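Alkylhalidase CmlS (Streptomyces venezuelae, PDB 3I3L) acts as a flavin-dependent halogenase in chloramphenicol biosynthesis and carries its FAD covalently attached. Local coordinates at residues L194-Y199 with D301-S306; S210-K215 with D281-A286; G220-T225 with D448-A453; F476-G481 with A561-G566; K482-Q487 with V503-E508. All blocks are in the same frame, centred on the assembly; numbering follows the deposited sequence.

Contact 1: L194-Y199 with D301-S306; sequences LGVRQY and DTEVFS
Gln198 and Asp301 form a hydrogen-bonded antiparallel pair in the large mixed sheet of the FAD-binding domain, where the short strand 197-200 runs beside the end of strand 287-302. Gln198 N reaches Asp301 O at 2.9 Å in an almost straight bond, 179° at the hydrogen. The return bond, from Asp301 N to Gln198 O, is bent to 136°. A water gives one hydrogen to Gln198 O and another to Asp301 OD1, the latter at 2.8 Å, so that backbone and carboxylate are tied together. The carboxylate turns back toward the neighbouring strand because CG stands between its own backbone N and carbonyl carbon (chi1 59°). Putting an alanine at Asp301 would probably leave the bridging water without its carboxylate acceptor and strip one flank from the Gln198 side chain. Glutamine suits this solvent-exposed position: its long chain runs extended across the Thr302-Glu303 backbone of the other segment, CD 3.6 Å from Glu303 N, and crosses the Glu303 side chain at about a right angle.

Val196 supplies the apolar part. It follows Gly195, whose positive phi closes helix 189-194 in a Schellman motif, and its branched side chain faces the partner segment, with CB 3.9 Å from Glu303 CB and CG1 4.3 Å from Val304 CG2. Its carbonyl is used twice: Glu303 N donates to Val196 O at 2.9 Å, and the CA-H of Thr302 approaches the same oxygen, CA to O 3.3 Å.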
# COMPACT_ATOMS: atom_id res chain seq x y z
N LEU A 194 -16.62 -3.98 -17.63
CA LEU A 194 -15.60 -4.33 -18.62
C LEU A 194 -15.11 -5.77 -18.49
O LEU A 194 -14.40 -6.25 -19.37
CB LEU A 194 -14.42 -3.38 -18.45
CG LEU A 194 -14.77 -1.94 -18.81
CD1 LEU A 194 -13.59 -1.00 -18.54
CD2 LEU A 194 -15.18 -1.92 -20.31
N GLY A 195 -15.38 -6.43 -17.36
CA GLY A 195 -14.88 -7.78 -17.16
C GLY A 195 -13.36 -7.86 -17.15
O GLY A 195 -12.81 -8.79 -17.66
N VAL A 196 -12.69 -6.86 -16.60
CA VAL A 196 -11.25 -6.87 -16.61
C VAL A 196 -10.66 -7.21 -15.21
O VAL A 196 -9.45 -7.23 -15.07
CB VAL A 196 -10.69 -5.50 -17.09
CG1 VAL A 196 -11.06 -5.28 -18.55
CG2 VAL A 196 -11.23 -4.35 -16.21
N ARG A 197 -11.52 -7.46 -14.21
CA ARG A 197 -11.04 -7.91 -12.90
C ARG A 197 -10.39 -9.33 -12.92
O ARG A 197 -10.95 -10.28 -13.48
CB ARG A 197 -12.13 -7.81 -11.83
CG ARG A 197 -11.60 -8.19 -10.40
CD ARG A 197 -12.55 -7.75 -9.30
NE ARG A 197 -12.79 -6.31 -9.27
CZ ARG A 197 -13.72 -5.72 -8.53
NH1 ARG A 197 -14.54 -6.46 -7.76
NH2 ARG A 197 -13.82 -4.37 -8.49
N GLN A 198 -9.19 -9.44 -12.35
CA GLN A 198 -8.43 -10.71 -12.34
C GLN A 198 -8.25 -11.13 -10.89
O GLN A 198 -7.37 -10.63 -10.20
CB GLN A 198 -7.09 -10.61 -13.08
CG GLN A 198 -7.22 -9.81 -14.40
CD GLN A 198 -5.86 -9.33 -14.99
OE1 GLN A 198 -4.98 -8.79 -14.27
NE2 GLN A 198 -5.70 -9.50 -16.30
N TYR A 199 -9.16 -11.99 -10.40
CA TYR A 199 -9.04 -12.53 -9.07
C TYR A 199 -7.74 -13.30 -8.92
O TYR A 199 -7.25 -13.89 -9.86
CB TYR A 199 -10.26 -13.36 -8.71
CG TYR A 199 -11.44 -12.48 -8.34
CD1 TYR A 199 -11.54 -11.90 -7.08
CD2 TYR A 199 -12.35 -12.11 -9.31
CE1 TYR A 199 -12.65 -11.04 -6.76
CE2 TYR A 199 -13.41 -11.29 -9.06
CZ TYR A 199 -13.59 -10.77 -7.81
OH TYR A 199 -14.65 -9.95 -7.60
N ASP A 301 -6.35 -7.90 -9.18
CA ASP A 301 -6.11 -6.61 -9.83
C ASP A 301 -6.98 -6.50 -11.05
O ASP A 301 -8.06 -7.13 -11.09
CB ASP A 301 -4.58 -6.39 -10.12
CG ASP A 301 -4.00 -7.46 -11.01
OD1 ASP A 301 -4.66 -8.51 -11.22
OD2 ASP A 301 -2.87 -7.28 -11.48
N THR A 302 -6.54 -5.70 -12.05
CA THR A 302 -7.38 -5.45 -13.27
C THR A 302 -6.43 -5.56 -14.43
O THR A 302 -5.27 -5.24 -14.31
CB THR A 302 -7.85 -3.99 -13.45
OG1 THR A 302 -7.94 -3.28 -12.19
CG2 THR A 302 -9.05 -3.92 -14.18
N GLU A 303 -6.96 -5.94 -15.58
CA GLU A 303 -6.20 -5.85 -16.80
C GLU A 303 -5.95 -4.38 -17.13
O GLU A 303 -4.91 -4.06 -17.70
CB GLU A 303 -7.02 -6.51 -17.93
CG GLU A 303 -6.30 -6.71 -19.20
CD GLU A 303 -7.10 -7.56 -20.24
OE1 GLU A 303 -8.30 -7.91 -20.01
OE2 GLU A 303 -6.48 -7.92 -21.28
N VAL A 304 -6.89 -3.50 -16.77
CA VAL A 304 -6.87 -2.07 -17.15
C VAL A 304 -7.16 -1.18 -15.93
O VAL A 304 -8.24 -1.20 -15.39
CB VAL A 304 -7.91 -1.77 -18.31
CG1 VAL A 304 -7.75 -0.33 -18.90
CG2 VAL A 304 -7.72 -2.78 -19.51
N PHE A 305 -6.18 -0.39 -15.50
CA PHE A 305 -6.41 0.50 -14.34
C PHE A 305 -7.04 1.82 -14.84
O PHE A 305 -7.73 2.49 -14.08
CB PHE A 305 -5.10 0.78 -13.59
CG PHE A 305 -4.55 -0.41 -12.86
CD1 PHE A 305 -4.89 -0.63 -11.54
CD2 PHE A 305 -3.75 -1.34 -13.49
CE1 PHE A 305 -4.34 -1.74 -10.85
CE2 PHE A 305 -3.26 -2.44 -12.80
CZ PHE A 305 -3.55 -2.64 -11.52
N SER A 306 -6.84 2.16 -16.09
CA SER A 306 -7.48 3.35 -16.67
C SER A 306 -7.22 3.31 -18.20
O SER A 306 -6.24 2.74 -18.66
CB SER A 306 -6.82 4.62 -16.08
OG SER A 306 -5.49 4.79 -16.61
O HOH W 1 -4.42 -11.18 -10.41

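Contact 2: S210-K215 with D281-A286; sequences SYFKLK and DILGGA
Leu214 and Phe212 receive the end of helix 277-283 as it turns into strand 287-302, a helix-turn-strand connection lying against strand 203-213 of the FAD-binding domain, away from the flavin. The turn is a type I' beta turn from Leu283 to Ala286; Gly284 and Gly285 both have positive phi, which glycine adopts easily.

Apolar contacts form the first group. Leu214 has CG anti to the backbone N (chi1 173°), which sends its branch to the helix end: CD2 lies 4.0 Å from Leu283 CD1, the two leucines crossing at about a right angle, and 4.4 Å from Ile282 CG1. Nearer the backbone, Leu214 CB sits 4.0 Å from Ala286 CB. The Phe212 ring takes Leu283 CD2 over one face, toward the rim, while Tyr269 and Leu273 of helix 265-273 also touch this phenylalanine. Flat and large, it can serve two helices from one strand position.

Contacts of carbon with carbonyl oxygen form the second group. Leu214 CD1 rests 3.7 Å from Leu283 O, and Ala286 O comes to the edge of the Phe212 ring. Ala286 fits because its methyl is small: CB sits 3.3 Å from Lys213 O.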
# COMPACT_ATOMS: atom_id res chain seq x y z
N SER A 210 -15.48 -8.72 14.91
CA SER A 210 -16.36 -8.09 15.88
C SER A 210 -15.55 -7.12 16.74
O SER A 210 -14.36 -6.90 16.47
CB SER A 210 -17.05 -9.16 16.74
OG SER A 210 -18.13 -8.65 17.53
N TYR A 211 -16.18 -6.55 17.78
CA TYR A 211 -15.53 -5.58 18.65
C TYR A 211 -15.59 -6.02 20.11
O TYR A 211 -16.50 -6.72 20.52
CB TYR A 211 -16.13 -4.19 18.43
CG TYR A 211 -15.91 -3.70 17.00
CD1 TYR A 211 -14.86 -2.86 16.68
CD2 TYR A 211 -16.73 -4.11 15.97
CE1 TYR A 211 -14.66 -2.45 15.38
CE2 TYR A 211 -16.53 -3.71 14.68
CZ TYR A 211 -15.48 -2.86 14.40
OH TYR A 211 -15.22 -2.45 13.11
N PHE A 212 -14.59 -5.60 20.88
CA PHE A 212 -14.47 -5.91 22.28
C PHE A 212 -14.20 -4.65 23.08
O PHE A 212 -13.51 -3.76 22.61
CB PHE A 212 -13.37 -6.94 22.55
CG PHE A 212 -13.70 -8.32 22.05
CD1 PHE A 212 -14.28 -9.27 22.89
CD2 PHE A 212 -13.40 -8.70 20.72
CE1 PHE A 212 -14.60 -10.59 22.43
CE2 PHE A 212 -13.72 -10.00 20.25
CZ PHE A 212 -14.31 -10.94 21.11
N LYS A 213 -14.73 -4.62 24.31
CA LYS A 213 -14.39 -3.60 25.29
C LYS A 213 -13.16 -4.09 26.05
O LYS A 213 -13.21 -5.10 26.74
CB LYS A 213 -15.57 -3.36 26.24
CG LYS A 213 -15.27 -2.43 27.45
CD LYS A 213 -16.35 -1.34 27.60
CE LYS A 213 -17.68 -1.89 28.07
NZ LYS A 213 -17.73 -2.01 29.56
N LEU A 214 -12.06 -3.37 25.86
CA LEU A 214 -10.76 -3.80 26.36
C LEU A 214 -9.88 -2.58 26.26
O LEU A 214 -9.95 -1.86 25.27
CB LEU A 214 -10.18 -4.92 25.47
CG LEU A 214 -8.73 -5.35 25.77
CD1 LEU A 214 -8.62 -6.08 27.12
CD2 LEU A 214 -8.17 -6.20 24.65
N LYS A 215 -9.05 -2.36 27.26
CA LYS A 215 -8.15 -1.22 27.26
C LYS A 215 -6.77 -1.71 26.79
O LYS A 215 -6.32 -2.79 27.19
CB LYS A 215 -8.06 -0.63 28.68
CG LYS A 215 -7.21 0.66 28.80
CD LYS A 215 -8.07 1.91 29.05
CE LYS A 215 -8.60 1.99 30.50
NZ LYS A 215 -9.43 3.21 30.76
N ASP A 281 -5.05 -14.74 25.05
CA ASP A 281 -4.14 -14.17 26.03
C ASP A 281 -4.45 -12.66 26.17
O ASP A 281 -4.88 -12.24 27.26
CB ASP A 281 -2.72 -14.38 25.54
CG ASP A 281 -1.68 -14.06 26.57
OD1 ASP A 281 -1.99 -13.42 27.63
OD2 ASP A 281 -0.50 -14.45 26.30
N ILE A 282 -4.31 -11.85 25.10
CA ILE A 282 -4.49 -10.39 25.27
C ILE A 282 -5.93 -9.94 25.49
O ILE A 282 -6.19 -8.91 26.11
CB ILE A 282 -3.75 -9.50 24.23
CG1 ILE A 282 -4.71 -8.65 23.41
CG2 ILE A 282 -2.71 -10.24 23.39
CD1 ILE A 282 -5.66 -9.45 22.58
N LEU A 283 -6.88 -10.74 25.01
CA LEU A 283 -8.27 -10.46 25.16
C LEU A 283 -8.69 -10.65 26.64
O LEU A 283 -9.12 -9.71 27.30
CB LEU A 283 -9.05 -11.39 24.23
CG LEU A 283 -10.03 -10.76 23.23
CD1 LEU A 283 -9.67 -9.38 22.84
CD2 LEU A 283 -10.19 -11.61 21.99
N GLY A 284 -8.57 -11.88 27.14
CA GLY A 284 -8.78 -12.15 28.55
C GLY A 284 -10.10 -11.68 29.15
O GLY A 284 -10.15 -10.73 29.96
N GLY A 285 -11.17 -12.35 28.74
CA GLY A 285 -12.48 -12.15 29.36
C GLY A 285 -13.18 -10.85 29.00
O GLY A 285 -14.35 -10.65 29.41
N ALA A 286 -12.49 -9.98 28.24
CA ALA A 286 -13.06 -8.75 27.70
C ALA A 286 -14.43 -9.05 27.14
O ALA A 286 -14.70 -10.18 26.75
CB ALA A 286 -12.17 -8.19 26.61

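Contact 3: G220-T225 with D448-A453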
# COMPACT_ATOMS: atom_id res chain seq x y z
N GLY A 220 3.96 1.19 27.03
CA GLY A 220 5.21 1.63 26.48
C GLY A 220 5.08 1.94 25.02
O GLY A 220 4.00 2.35 24.57
N ASP A 221 6.15 1.69 24.27
CA ASP A 221 6.13 1.91 22.84
C ASP A 221 5.03 1.08 22.11
O ASP A 221 4.61 1.42 20.99
CB ASP A 221 7.53 1.63 22.26
CG ASP A 221 8.57 2.75 22.62
OD1 ASP A 221 8.17 3.88 22.96
OD2 ASP A 221 9.80 2.49 22.56
N LEU A 222 4.58 -0.01 22.73
CA LEU A 222 3.55 -0.91 22.14
C LEU A 222 2.12 -0.31 22.03
O LEU A 222 1.25 -0.83 21.30
CB LEU A 222 3.52 -2.27 22.88
CG LEU A 222 4.68 -3.23 22.53
CD1 LEU A 222 4.69 -4.41 23.44
CD2 LEU A 222 4.56 -3.72 21.11
N LYS A 223 1.87 0.80 22.73
CA LYS A 223 0.52 1.32 22.85
C LYS A 223 -0.02 1.83 21.48
O LYS A 223 0.64 2.61 20.76
CB LYS A 223 0.48 2.46 23.86
CG LYS A 223 -0.95 2.82 24.31
CD LYS A 223 -1.84 3.37 23.17
CE LYS A 223 -3.30 3.70 23.60
NZ LYS A 223 -3.30 4.46 24.94
N GLY A 224 -1.23 1.38 21.14
CA GLY A 224 -1.78 1.72 19.86
C GLY A 224 -1.32 0.90 18.66
O GLY A 224 -1.72 1.20 17.52
N THR A 225 -0.48 -0.12 18.88
CA THR A 225 0.07 -0.88 17.76
C THR A 225 -1.01 -1.78 17.20
O THR A 225 -1.84 -2.24 17.94
CB THR A 225 1.31 -1.73 18.20
OG1 THR A 225 2.00 -2.22 17.05
CG2 THR A 225 0.91 -2.91 19.08
N ASP A 448 5.60 -5.36 27.90
CA ASP A 448 5.70 -3.91 27.97
C ASP A 448 7.14 -3.49 28.27
O ASP A 448 7.47 -2.31 28.32
CB ASP A 448 4.72 -3.37 29.00
CG ASP A 448 4.06 -2.08 28.55
OD1 ASP A 448 4.57 -1.46 27.58
OD2 ASP A 448 3.05 -1.65 29.18
N ASP A 449 8.00 -4.47 28.45
CA ASP A 449 9.45 -4.25 28.47
C ASP A 449 9.95 -3.66 27.16
O ASP A 449 11.00 -3.01 27.13
CB ASP A 449 10.18 -5.57 28.74
CG ASP A 449 10.29 -5.88 30.24
OD1 ASP A 449 9.85 -5.04 31.04
OD2 ASP A 449 10.83 -6.95 30.61
N PHE A 450 9.19 -3.89 26.09
CA PHE A 450 9.61 -3.50 24.73
C PHE A 450 9.71 -2.00 24.57
O PHE A 450 8.76 -1.26 24.89
CB PHE A 450 8.61 -4.02 23.69
CG PHE A 450 8.88 -3.51 22.31
CD1 PHE A 450 9.81 -4.13 21.51
CD2 PHE A 450 8.22 -2.41 21.84
CE1 PHE A 450 10.05 -3.66 20.28
CE2 PHE A 450 8.46 -1.92 20.60
CZ PHE A 450 9.37 -2.54 19.81
N SER A 451 10.85 -1.55 24.03
CA SER A 451 11.00 -0.18 23.55
C SER A 451 11.53 -0.23 22.12
O SER A 451 12.27 -1.11 21.78
CB SER A 451 11.94 0.62 24.46
OG SER A 451 13.17 -0.09 24.60
N GLU A 452 11.17 0.74 21.31
CA GLU A 452 11.64 0.75 19.91
C GLU A 452 13.14 0.92 19.81
O GLU A 452 13.75 0.52 18.81
CB GLU A 452 10.88 1.79 19.08
CG GLU A 452 9.41 1.38 18.86
CD GLU A 452 8.69 2.24 17.85
OE1 GLU A 452 9.38 2.92 17.06
OE2 GLU A 452 7.43 2.22 17.83
N ALA A 453 13.74 1.50 20.84
CA ALA A 453 15.19 1.65 20.86
C ALA A 453 15.93 0.30 20.94
O ALA A 453 17.08 0.19 20.46
CB ALA A 453 15.60 2.59 22.00
O HOH W 2 5.48 0.42 18.59
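Gly220 opens the contact by donating its N-H to Asp448 OD1, N to O 2.8 Å, with the hydrogen angle bent to 143°. The oxygen uses its syn lone pair, and the other carboxylate oxygen, OD2, accepts from the backbone N of Glu219, so this one aspartate grips two successive amides. Glycine suits the place, since a side chain here would run into Asp448 OD1.

Asp221 follows and reaches over with its own carboxylate. CG lies anti to the carbonyl carbon (chi1 -73°), and OD2 accepts the N-H of Glu452 on its anti side; the bond is nearly straight, though its modelled length is unusually short and so doubtful. The methylene is used as well, Asp221 CB lying 4.0 Å from Phe450 CE2. A water bridges the segments, donating to Asp221 O at 2.7 Å and to Glu452 OE2 at 2.8 Å. That glutamate is anchored by its other oxygen to Ser108, and the two nearby carboxylates may raise each other's affinity for a proton slightly.

Leu222 brings the apolar element. Its CG is 3.7 Å from Phe450 CD2 and its CD1 3.9 Å from Phe450 CB, the two side chains crossing at about a right angle; the phenylalanine ring also stacks on His441, while Leu222 touches Thr95 of strand 89-97.

Lys223 N returns to Gly220 O, closing a type I turn, and Thr225 N to Leu222 O, closing a type II turn with Gly224 at its third position. These overlapping beta turns dock a loop of the FAD-binding domain on the loop that leads to helix 456-471.

Contact 4: F476-G481 with A561-G566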
# COMPACT_ATOMS: atom_id res chain seq x y z
N PHE A 476 31.74 -2.20 -11.29
CA PHE A 476 30.32 -2.21 -11.68
C PHE A 476 30.19 -2.52 -13.16
O PHE A 476 30.97 -2.02 -13.95
CB PHE A 476 29.63 -0.84 -11.44
CG PHE A 476 29.15 -0.60 -10.03
CD1 PHE A 476 28.19 -1.41 -9.47
CD2 PHE A 476 29.65 0.47 -9.27
CE1 PHE A 476 27.70 -1.18 -8.18
CE2 PHE A 476 29.21 0.70 -7.98
CZ PHE A 476 28.22 -0.12 -7.43
N LYS A 477 29.14 -3.27 -13.53
CA LYS A 477 28.71 -3.40 -14.94
C LYS A 477 27.31 -2.79 -15.19
O LYS A 477 26.40 -2.85 -14.32
CB LYS A 477 28.63 -4.87 -15.31
CG LYS A 477 29.95 -5.62 -15.18
CD LYS A 477 29.74 -7.08 -15.75
CE LYS A 477 31.02 -7.88 -15.77
NZ LYS A 477 30.69 -9.35 -15.74
N TRP A 478 27.14 -2.21 -16.35
CA TRP A 478 25.84 -1.64 -16.72
C TRP A 478 25.13 -2.66 -17.62
O TRP A 478 25.78 -3.42 -18.35
CB TRP A 478 26.05 -0.33 -17.46
CG TRP A 478 24.85 0.43 -17.88
CD1 TRP A 478 24.33 0.50 -19.14
CD2 TRP A 478 24.02 1.28 -17.06
NE1 TRP A 478 23.23 1.32 -19.14
CE2 TRP A 478 23.03 1.82 -17.89
CE3 TRP A 478 24.05 1.64 -15.72
CZ2 TRP A 478 22.05 2.69 -17.41
CZ3 TRP A 478 23.09 2.51 -15.24
CH2 TRP A 478 22.11 3.04 -16.08
N THR A 479 23.80 -2.66 -17.56
CA THR A 479 22.99 -3.60 -18.35
C THR A 479 22.62 -2.93 -19.67
O THR A 479 21.91 -1.92 -19.69
CB THR A 479 21.70 -4.06 -17.59
OG1 THR A 479 22.04 -4.59 -16.30
CG2 THR A 479 20.95 -5.15 -18.39
N GLY A 480 23.14 -3.49 -20.76
CA GLY A 480 23.10 -2.84 -22.08
C GLY A 480 24.40 -2.06 -22.31
O GLY A 480 25.29 -2.04 -21.45
N GLY A 481 24.51 -1.41 -23.45
CA GLY A 481 25.74 -0.64 -23.75
C GLY A 481 25.47 0.86 -23.76
O GLY A 481 26.38 1.68 -23.98
N ALA A 561 16.98 -2.17 -9.57
CA ALA A 561 16.40 -2.06 -10.91
C ALA A 561 17.06 -2.99 -11.91
O ALA A 561 16.58 -3.11 -13.03
CB ALA A 561 16.48 -0.66 -11.40
N GLY A 562 18.16 -3.65 -11.51
CA GLY A 562 18.91 -4.52 -12.41
C GLY A 562 19.73 -3.78 -13.45
O GLY A 562 20.28 -4.39 -14.36
N LEU A 563 19.84 -2.46 -13.32
CA LEU A 563 20.72 -1.66 -14.15
C LEU A 563 22.21 -1.70 -13.77
O LEU A 563 23.04 -1.60 -14.64
CB LEU A 563 20.22 -0.21 -14.24
CG LEU A 563 18.95 0.01 -15.06
CD1 LEU A 563 18.20 1.25 -14.63
CD2 LEU A 563 19.26 0.05 -16.56
N LEU A 564 22.54 -1.82 -12.47
CA LEU A 564 23.92 -2.07 -12.03
C LEU A 564 24.10 -3.45 -11.40
O LEU A 564 23.28 -3.92 -10.58
CB LEU A 564 24.39 -1.02 -10.99
CG LEU A 564 24.70 0.42 -11.37
CD1 LEU A 564 24.89 1.25 -10.14
CD2 LEU A 564 25.94 0.44 -12.25
N THR A 565 25.22 -4.08 -11.75
CA THR A 565 25.66 -5.29 -11.09
C THR A 565 27.05 -5.04 -10.47
O THR A 565 27.95 -4.55 -11.14
CB THR A 565 25.82 -6.40 -12.09
OG1 THR A 565 24.73 -6.37 -13.00
CG2 THR A 565 25.88 -7.76 -11.37
N GLY A 566 27.23 -5.45 -9.24
CA GLY A 566 28.45 -5.19 -8.53
C GLY A 566 29.29 -6.41 -8.31
O GLY A 566 28.78 -7.50 -8.10
O HOH W 3 24.75 -4.84 -15.04
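Lys477 O is gripped by two donors: Thr565 N at 3.1 Å and a water at 2.7 Å. The same water donates to Thr479 OG1 and lies 2.6 Å from Thr565 OG1, so two threonines on the wetter side hold it in place. Thr479 OG1 in turn donates to Gly562 O at 2.6 Å, tying the residue just after the strand to the Schellman turn where helix 551-560 finishes. Lys477 N completes the pair by donating to Thr565 O.

On the other side the residues are large and apolar. Trp478 has CG anti to the backbone N (chi1 -178°), which lays the indole alongside Leu563: the leucine's CD2 sits over one face, 3.9 Å from Trp478 CZ2, while Leu564 CD2 meets the ring edge. The indole NE1 donates to Lys482 O. A serine in place of Trp478 is likely to open a gap beside Leu563 and leave Lys482 O without that donor. Phe476 takes Leu564 CD1 over one ring face, and both residues pack on helices 519-531, 535-543 and 551-560.

The result is a small three-stranded antiparallel sheet packed on three helices within the C-terminal domain.

Contact 5: K482-Q487 with V503-E508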
# COMPACT_ATOMS: atom_id res chain seq x y z
N LYS A 482 24.22 1.23 -23.53
CA LYS A 482 23.86 2.62 -23.53
C LYS A 482 23.21 3.03 -22.21
O LYS A 482 22.48 2.25 -21.59
CB LYS A 482 22.94 2.85 -24.70
CG LYS A 482 22.10 1.60 -25.01
CD LYS A 482 21.48 1.69 -26.43
CE LYS A 482 20.94 0.33 -26.95
NZ LYS A 482 20.24 0.57 -28.28
N ALA A 483 23.55 4.24 -21.76
CA ALA A 483 22.85 4.90 -20.67
C ALA A 483 22.09 6.08 -21.24
O ALA A 483 22.69 7.01 -21.82
CB ALA A 483 23.86 5.38 -19.56
N VAL A 484 20.76 6.03 -21.10
CA VAL A 484 19.90 7.09 -21.62
C VAL A 484 18.90 7.71 -20.64
O VAL A 484 18.52 7.12 -19.62
CB VAL A 484 19.10 6.65 -22.86
CG1 VAL A 484 20.07 6.25 -23.98
CG2 VAL A 484 18.14 5.52 -22.49
N LEU A 485 18.48 8.93 -20.97
CA LEU A 485 17.39 9.59 -20.28
C LEU A 485 16.05 9.23 -20.94
O LEU A 485 15.91 9.26 -22.17
CB LEU A 485 17.62 11.10 -20.26
CG LEU A 485 18.81 11.50 -19.40
CD1 LEU A 485 18.91 13.00 -19.32
CD2 LEU A 485 18.69 10.88 -18.00
N LYS A 486 15.08 8.88 -20.12
CA LYS A 486 13.75 8.52 -20.58
C LYS A 486 12.71 9.36 -19.82
O LYS A 486 12.92 9.75 -18.65
CB LYS A 486 13.49 7.03 -20.33
CG LYS A 486 12.10 6.59 -20.73
CD LYS A 486 11.50 5.55 -19.78
CE LYS A 486 11.88 4.12 -20.22
NZ LYS A 486 11.01 3.13 -19.46
N GLN A 487 11.58 9.61 -20.50
CA GLN A 487 10.51 10.44 -19.94
C GLN A 487 9.69 9.70 -18.89
O GLN A 487 9.41 8.52 -19.00
CB GLN A 487 9.61 10.98 -21.07
CG GLN A 487 9.20 12.48 -20.91
CD GLN A 487 10.37 13.47 -21.04
OE1 GLN A 487 10.62 14.33 -20.15
NE2 GLN A 487 11.09 13.37 -22.15
N VAL A 503 14.25 10.26 -16.30
CA VAL A 503 14.95 9.29 -15.48
C VAL A 503 16.00 8.43 -16.24
O VAL A 503 15.95 8.29 -17.47
CB VAL A 503 13.96 8.36 -14.72
CG1 VAL A 503 13.03 9.20 -13.87
CG2 VAL A 503 13.20 7.46 -15.66
N LEU A 504 16.91 7.84 -15.47
CA LEU A 504 17.90 6.95 -16.03
C LEU A 504 17.30 5.64 -16.53
O LEU A 504 16.51 4.99 -15.84
CB LEU A 504 19.02 6.69 -15.01
CG LEU A 504 20.26 7.55 -15.19
CD1 LEU A 504 21.01 7.65 -13.88
CD2 LEU A 504 21.11 6.95 -16.28
N ALA A 505 17.71 5.27 -17.74
CA ALA A 505 17.34 4.00 -18.34
C ALA A 505 18.47 3.44 -19.22
O ALA A 505 19.42 4.14 -19.55
CB ALA A 505 16.08 4.19 -19.20
N ASN A 506 18.36 2.18 -19.61
CA ASN A 506 19.19 1.67 -20.70
C ASN A 506 18.45 1.75 -22.07
O ASN A 506 17.31 2.21 -22.16
CB ASN A 506 19.69 0.26 -20.40
CG ASN A 506 18.58 -0.76 -20.34
OD1 ASN A 506 18.79 -1.91 -19.96
ND2 ASN A 506 17.39 -0.34 -20.69
N GLY A 507 19.09 1.30 -23.15
CA GLY A 507 18.44 1.37 -24.45
C GLY A 507 17.18 0.52 -24.53
O GLY A 507 16.29 0.76 -25.34
N GLU A 508 17.12 -0.47 -23.66
CA GLU A 508 16.10 -1.49 -23.69
C GLU A 508 15.08 -1.17 -22.59
O GLU A 508 14.50 -2.05 -21.93
CB GLU A 508 16.75 -2.87 -23.53
CG GLU A 508 17.75 -3.20 -24.68
CD GLU A 508 19.14 -2.50 -24.57
OE1 GLU A 508 19.55 -2.17 -23.43
OE2 GLU A 508 19.82 -2.28 -25.61
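Lys482 lies along the loop beyond the opposite strand. From CB the chain leads to CG, 3.6 Å from Gly507 N, and is extended beyond it: CD passes 3.6 Å from Gly507 CA, CE reaches Glu508 OE2, and NZ makes a long salt bridge to that oxygen, 3.9 Å from it. The two side chains cross at about a right angle, and the bridge is on the surface, where its long reach is weak tethering at most. Glycine fits at Gly507 because a side chain there would collide with Lys482 CE as the lysine is placed here.

Beyond this end the segments form an antiparallel hairpin, strand 483-491 with strand 498-506. Val484 and Ala505 exchange two backbone bonds, Val484 N to Ala505 O and Ala505 N to Val484 O, both 2.8 Å. Lys486 and Val503 do the same, and the bond from Val503 N to Lys486 O is 2.7 Å. The short strand axes make 129°, a marked departure from a flat antiparallel pair.

On the face of Val484, Ala505 and Lys486 the small alanine lets its neighbours close in: Val484 CG2 is 4.1 Å from Ala505 CB, and Lys486 CB 4.0 Å from the same methyl. Lysine suits this partly exposed place, its aliphatic base packing while NZ reaches Gly509 O and Asp511. The face of Ala483, Leu485 and Leu504 is mainly apolar, with Asn506 at one end. Ala483 and Leu504 lie on Phe525 of helix 519-531 and on Trp478 of strand 473-478, Leu485 and Leu504 touch Met517, and strand 511-512 flanks strand 498-506 on its other side.

Contacts 1 and 2 share the large sheet of the FAD-binding domain, since strands 287-302 and 203-213 are neighbours in it, yet their centres are 39 Å apart. Contact 1 lies at the surface and relies mainly on backbone bonds, with a water and the Val196 packing; contact 2, partly buried, rests on apolar packing and carbon-carbonyl contacts without hydrogen bonds. Contact 3, about 7 Å from contact 2 at the nearest atoms, joins loops through carboxylates gripping amides. Contacts 4 and 5, partly buried in the C-terminal domain, touch each other, contact 5 being nested along the chain within contact 4. Both are strand pairs with one largely apolar face, but contact 5 ends in a long surface ion pair.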